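Local coordinates for protein putative fimbrial subunit (Corynebacterium diphtheriae, PDB 4HSQ) that probably forms the polymerised shaft of adhesive pili as the major pilin SpaD, of which this chain holds domains D2 and D3, at residues V162-L170 and K190-F200. Numbering follows the deposited sequence.
Sequences VLKGAEFEL and KKWTTGDDGTF
Phe-168 and Trp-192 form the hydrogen-bonded pair of an antiparallel edge pairing in the prealbumin-like domain, where short strand 192-193 borders strand 167-173. Both of their backbone bonds are present: Phe-168 N to Trp-192 O at 2.9 Å and Trp-192 N to Phe-168 O at 3.0 Å. A third, from Thr-194 N to Ala-166 O, carries the pairing past the strand end. There the hydroxyl of Thr-194 takes over: OG1, set between its own backbone N and carbonyl carbon (chi1 60°), donates to Leu-163 O at 2.6 Å, in the carbonyl plane and on a lone pair, while accepting from Ala-166 N at 3.0 Å. Gly-165 N meanwhile reaches Thr-194 O in a straight bond (179°), although it comes from above that carbonyl plane.

On the buried side, Phe-168 CD2 meets the edge of the Phe-200 ring at CE2, 3.5 Å away, with the ring planes at 53°; Trp-192 CB sits over the centre of one Phe-200 face. Phe-168 also touches Ile-269 of strand 264-271, and Phe-200 touches Val-151 of strand 142-155, so the packing continues into the neighbouring sheet. On the other side, Glu-167 CG lies alongside Thr-193 OG1, and water joins Glu-167 OE1 to Lys-191 NZ. Another water joins that amine to Glu-169 OE2, whose other oxygen, OE1, is hydrogen-bonded to Tyr-171 OH.

Within the type I turn Gly-195 to Gly-198, Asp-196 OD1 pairs with Lys-164 NZ in a salt bridge whose hydrogen bond is weak. At the turn's third residue, Asp-197 OD1 accepts from Thr-199 N, making an Asx turn. From the same face of the carboxylate, Thr-199 OG1 donates to Asp-197 OD1 at 2.8 Å.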
loop_
_atom_site.group_PDB
_atom_site.type_symbol
_atom_site.label_atom_id
_atom_site.label_comp_id
_atom_site.label_asym_id
_atom_site.label_seq_id
_atom_site.Cartn_x
_atom_site.Cartn_y
_atom_site.Cartn_z
ATOM N N VAL A 162 -25.539 0.700 -20.727
ATOM C CA VAL A 162 -24.444 0.091 -19.964
ATOM C C VAL A 162 -24.528 -1.417 -20.163
ATOM O O VAL A 162 -25.620 -1.954 -20.341
ATOM C CB VAL A 162 -24.410 0.531 -18.475
ATOM C CG1 VAL A 162 -24.073 2.023 -18.361
ATOM C CG2 VAL A 162 -25.719 0.216 -17.756
ATOM N N LEU A 163 -23.373 -2.097 -20.180
ATOM C CA LEU A 163 -23.331 -3.518 -20.529
ATOM C C LEU A 163 -22.763 -4.413 -19.457
ATOM O O LEU A 163 -21.641 -4.236 -19.006
ATOM C CB LEU A 163 -22.516 -3.692 -21.826
ATOM C CG LEU A 163 -22.890 -2.755 -23.003
ATOM C CD1 LEU A 163 -21.890 -2.890 -24.139
ATOM C CD2 LEU A 163 -24.303 -3.055 -23.523
ATOM N N LYS A 164 -23.556 -5.402 -19.076
ATOM C CA LYS A 164 -23.196 -6.448 -18.123
ATOM C C LYS A 164 -22.464 -7.551 -18.879
ATOM O O LYS A 164 -22.709 -7.753 -20.081
ATOM C CB LYS A 164 -24.489 -6.994 -17.467
ATOM C CG LYS A 164 -24.302 -8.169 -16.510
ATOM C CD LYS A 164 -25.640 -8.841 -16.205
ATOM C CE LYS A 164 -25.550 -9.904 -15.137
ATOM N NZ LYS A 164 -26.878 -10.534 -14.883
ATOM N N GLY A 165 -21.589 -8.265 -18.174
ATOM C CA GLY A 165 -20.925 -9.438 -18.727
ATOM C C GLY A 165 -19.599 -9.242 -19.417
ATOM O O GLY A 165 -19.041 -10.215 -19.929
ATOM N N ALA A 166 -19.072 -8.010 -19.467
ATOM C CA ALA A 166 -17.760 -7.823 -20.100
ATOM C C ALA A 166 -16.708 -8.262 -19.109
ATOM O O ALA A 166 -16.813 -7.909 -17.926
ATOM C CB ALA A 166 -17.553 -6.365 -20.514
ATOM N N GLU A 167 -15.691 -9.013 -19.574
ATOM C CA GLU A 167 -14.646 -9.515 -18.688
ATOM C C GLU A 167 -13.311 -8.868 -18.976
ATOM O O GLU A 167 -12.934 -8.685 -20.136
ATOM C CB GLU A 167 -14.530 -11.042 -18.756
ATOM C CG GLU A 167 -15.735 -11.737 -18.138
ATOM C CD GLU A 167 -15.812 -13.243 -18.308
ATOM O OE1 GLU A 167 -14.855 -13.855 -18.836
ATOM O OE2 GLU A 167 -16.848 -13.815 -17.904
ATOM N N PHE A 168 -12.599 -8.520 -17.895
ATOM C CA PHE A 168 -11.327 -7.829 -17.985
ATOM C C PHE A 168 -10.252 -8.420 -17.097
ATOM O O PHE A 168 -10.528 -8.849 -15.972
ATOM C CB PHE A 168 -11.510 -6.356 -17.565
ATOM C CG PHE A 168 -12.257 -5.488 -18.559
ATOM C CD1 PHE A 168 -11.566 -4.684 -19.462
ATOM C CD2 PHE A 168 -13.646 -5.454 -18.572
ATOM C CE1 PHE A 168 -12.263 -3.847 -20.355
ATOM C CE2 PHE A 168 -14.340 -4.640 -19.476
ATOM C CZ PHE A 168 -13.645 -3.841 -20.358
ATOM N N GLU A 169 -9.006 -8.292 -17.568
ATOM C CA GLU A 169 -7.805 -8.553 -16.784
ATOM C C GLU A 169 -7.075 -7.219 -16.578
ATOM O O GLU A 169 -7.299 -6.276 -17.338
ATOM C CB GLU A 169 -6.882 -9.541 -17.502
ATOM C CG GLU A 169 -7.424 -10.952 -17.516
ATOM C CD GLU A 169 -6.524 -11.868 -18.310
ATOM O OE1 GLU A 169 -5.876 -11.386 -19.271
ATOM O OE2 GLU A 169 -6.478 -13.073 -17.977
ATOM N N LEU A 170 -6.137 -7.187 -15.621
ATOM C CA LEU A 170 -5.354 -6.003 -15.325
ATOM C C LEU A 170 -3.888 -6.307 -15.442
ATOM O O LEU A 170 -3.413 -7.346 -14.951
ATOM C CB LEU A 170 -5.656 -5.562 -13.883
ATOM C CG LEU A 170 -4.939 -4.294 -13.420
ATOM C CD1 LEU A 170 -5.565 -3.057 -14.071
ATOM C CD2 LEU A 170 -5.012 -4.185 -11.919
ATOM N N LYS A 190 -8.314 -12.011 -10.226
ATOM C CA LYS A 190 -7.447 -11.694 -11.376
ATOM C C LYS A 190 -8.255 -11.523 -12.663
ATOM O O LYS A 190 -7.700 -11.398 -13.763
ATOM C CB LYS A 190 -6.306 -12.709 -11.537
ATOM C CG LYS A 190 -6.703 -14.119 -11.936
ATOM C CD LYS A 190 -5.423 -14.898 -12.229
ATOM C CE LYS A 190 -5.675 -16.306 -12.697
ATOM N NZ LYS A 190 -4.416 -17.100 -12.712
ATOM N N LYS A 191 -9.574 -11.471 -12.511
ATOM C CA LYS A 191 -10.490 -11.218 -13.618
ATOM C C LYS A 191 -11.734 -10.613 -13.027
ATOM O O LYS A 191 -12.223 -11.110 -12.009
ATOM C CB LYS A 191 -10.803 -12.491 -14.424
ATOM C CG LYS A 191 -11.608 -12.197 -15.695
ATOM C CD LYS A 191 -11.659 -13.425 -16.588
ATOM C CE LYS A 191 -10.397 -13.600 -17.392
ATOM N NZ LYS A 191 -10.537 -14.697 -18.394
ATOM N N TRP A 192 -12.239 -9.536 -13.657
ATOM C CA TRP A 192 -13.425 -8.800 -13.199
ATOM C C TRP A 192 -14.488 -8.776 -14.284
ATOM O O TRP A 192 -14.151 -8.796 -15.463
ATOM C CB TRP A 192 -13.062 -7.361 -12.805
ATOM C CG TRP A 192 -12.125 -7.281 -11.641
ATOM C CD1 TRP A 192 -12.458 -7.085 -10.333
ATOM C CD2 TRP A 192 -10.698 -7.458 -11.675
ATOM N NE1 TRP A 192 -11.330 -7.136 -9.548
ATOM C CE2 TRP A 192 -10.233 -7.352 -10.347
ATOM C CE3 TRP A 192 -9.764 -7.655 -12.711
ATOM C CZ2 TRP A 192 -8.868 -7.418 -10.020
ATOM C CZ3 TRP A 192 -8.408 -7.749 -12.385
ATOM C CH2 TRP A 192 -7.980 -7.674 -11.049
ATOM N N THR A 193 -15.769 -8.788 -13.876
ATOM C CA THR A 193 -16.898 -8.790 -14.821
ATOM C C THR A 193 -17.801 -7.599 -14.545
ATOM O O THR A 193 -18.057 -7.302 -13.389
ATOM C CB THR A 193 -17.678 -10.122 -14.742
ATOM O OG1 THR A 193 -16.743 -11.185 -14.916
ATOM C CG2 THR A 193 -18.737 -10.251 -15.851
ATOM N N THR A 194 -18.293 -6.918 -15.597
ATOM C CA THR A 194 -19.209 -5.806 -15.370
ATOM C C THR A 194 -20.571 -6.389 -14.899
ATOM O O THR A 194 -20.998 -7.442 -15.390
ATOM C CB THR A 194 -19.325 -4.900 -16.592
ATOM O OG1 THR A 194 -19.821 -5.649 -17.710
ATOM C CG2 THR A 194 -17.983 -4.216 -16.936
ATOM N N GLY A 195 -21.147 -5.757 -13.886
ATOM C CA GLY A 195 -22.425 -6.167 -13.303
ATOM C C GLY A 195 -23.616 -5.581 -14.037
ATOM O O GLY A 195 -23.473 -5.114 -15.171
ATOM N N ASP A 196 -24.803 -5.567 -13.381
ATOM C CA ASP A 196 -26.058 -5.093 -13.996
ATOM C C ASP A 196 -26.013 -3.610 -14.401
ATOM O O ASP A 196 -26.662 -3.231 -15.379
ATOM C CB ASP A 196 -27.261 -5.349 -13.063
ATOM C CG ASP A 196 -27.524 -6.826 -12.765
ATOM O OD1 ASP A 196 -27.634 -7.620 -13.727
ATOM O OD2 ASP A 196 -27.672 -7.175 -11.572
ATOM N N ASP A 197 -25.228 -2.784 -13.677
ATOM C CA ASP A 197 -25.057 -1.376 -14.003
ATOM C C ASP A 197 -23.885 -1.151 -14.994
ATOM O O ASP A 197 -23.488 -0.010 -15.218
ATOM C CB ASP A 197 -24.841 -0.557 -12.719
ATOM C CG ASP A 197 -23.584 -0.855 -11.908
ATOM O OD1 ASP A 197 -22.828 -1.785 -12.285
ATOM O OD2 ASP A 197 -23.328 -0.125 -10.923
ATOM N N GLY A 198 -23.366 -2.229 -15.584
ATOM C CA GLY A 198 -22.264 -2.154 -16.547
ATOM C C GLY A 198 -20.920 -1.826 -15.920
ATOM O O GLY A 198 -19.975 -1.473 -16.625
ATOM N N THR A 199 -20.800 -1.978 -14.598
ATOM C CA THR A 199 -19.546 -1.616 -13.920
ATOM C C THR A 199 -18.970 -2.713 -13.014
ATOM O O THR A 199 -19.632 -3.677 -12.646
ATOM C CB THR A 199 -19.741 -0.333 -13.019
ATOM O OG1 THR A 199 -20.299 -0.673 -11.738
ATOM C CG2 THR A 199 -20.529 0.788 -13.684
ATOM N N PHE A 200 -17.717 -2.513 -12.633
ATOM C CA PHE A 200 -17.027 -3.227 -11.559
ATOM C C PHE A 200 -16.050 -2.219 -11.010
ATOM O O PHE A 200 -15.687 -1.284 -11.728
ATOM C CB PHE A 200 -16.330 -4.545 -11.986
ATOM C CG PHE A 200 -15.209 -4.394 -12.983
ATOM C CD1 PHE A 200 -13.940 -4.000 -12.576
ATOM C CD2 PHE A 200 -15.415 -4.675 -14.326
ATOM C CE1 PHE A 200 -12.899 -3.874 -13.506
ATOM C CE2 PHE A 200 -14.372 -4.567 -15.253
ATOM C CZ PHE A 200 -13.131 -4.147 -14.846
HETATM O O HOH W 1 -12.497 -13.739 -20.081
HETATM O O HOH W 2 -7.158 -13.537 -15.301
HETATM O O HOH W 3 -8.026 -14.903 -19.429
HETATM O O HOH W 4 -5.868 -9.484 -13.930
#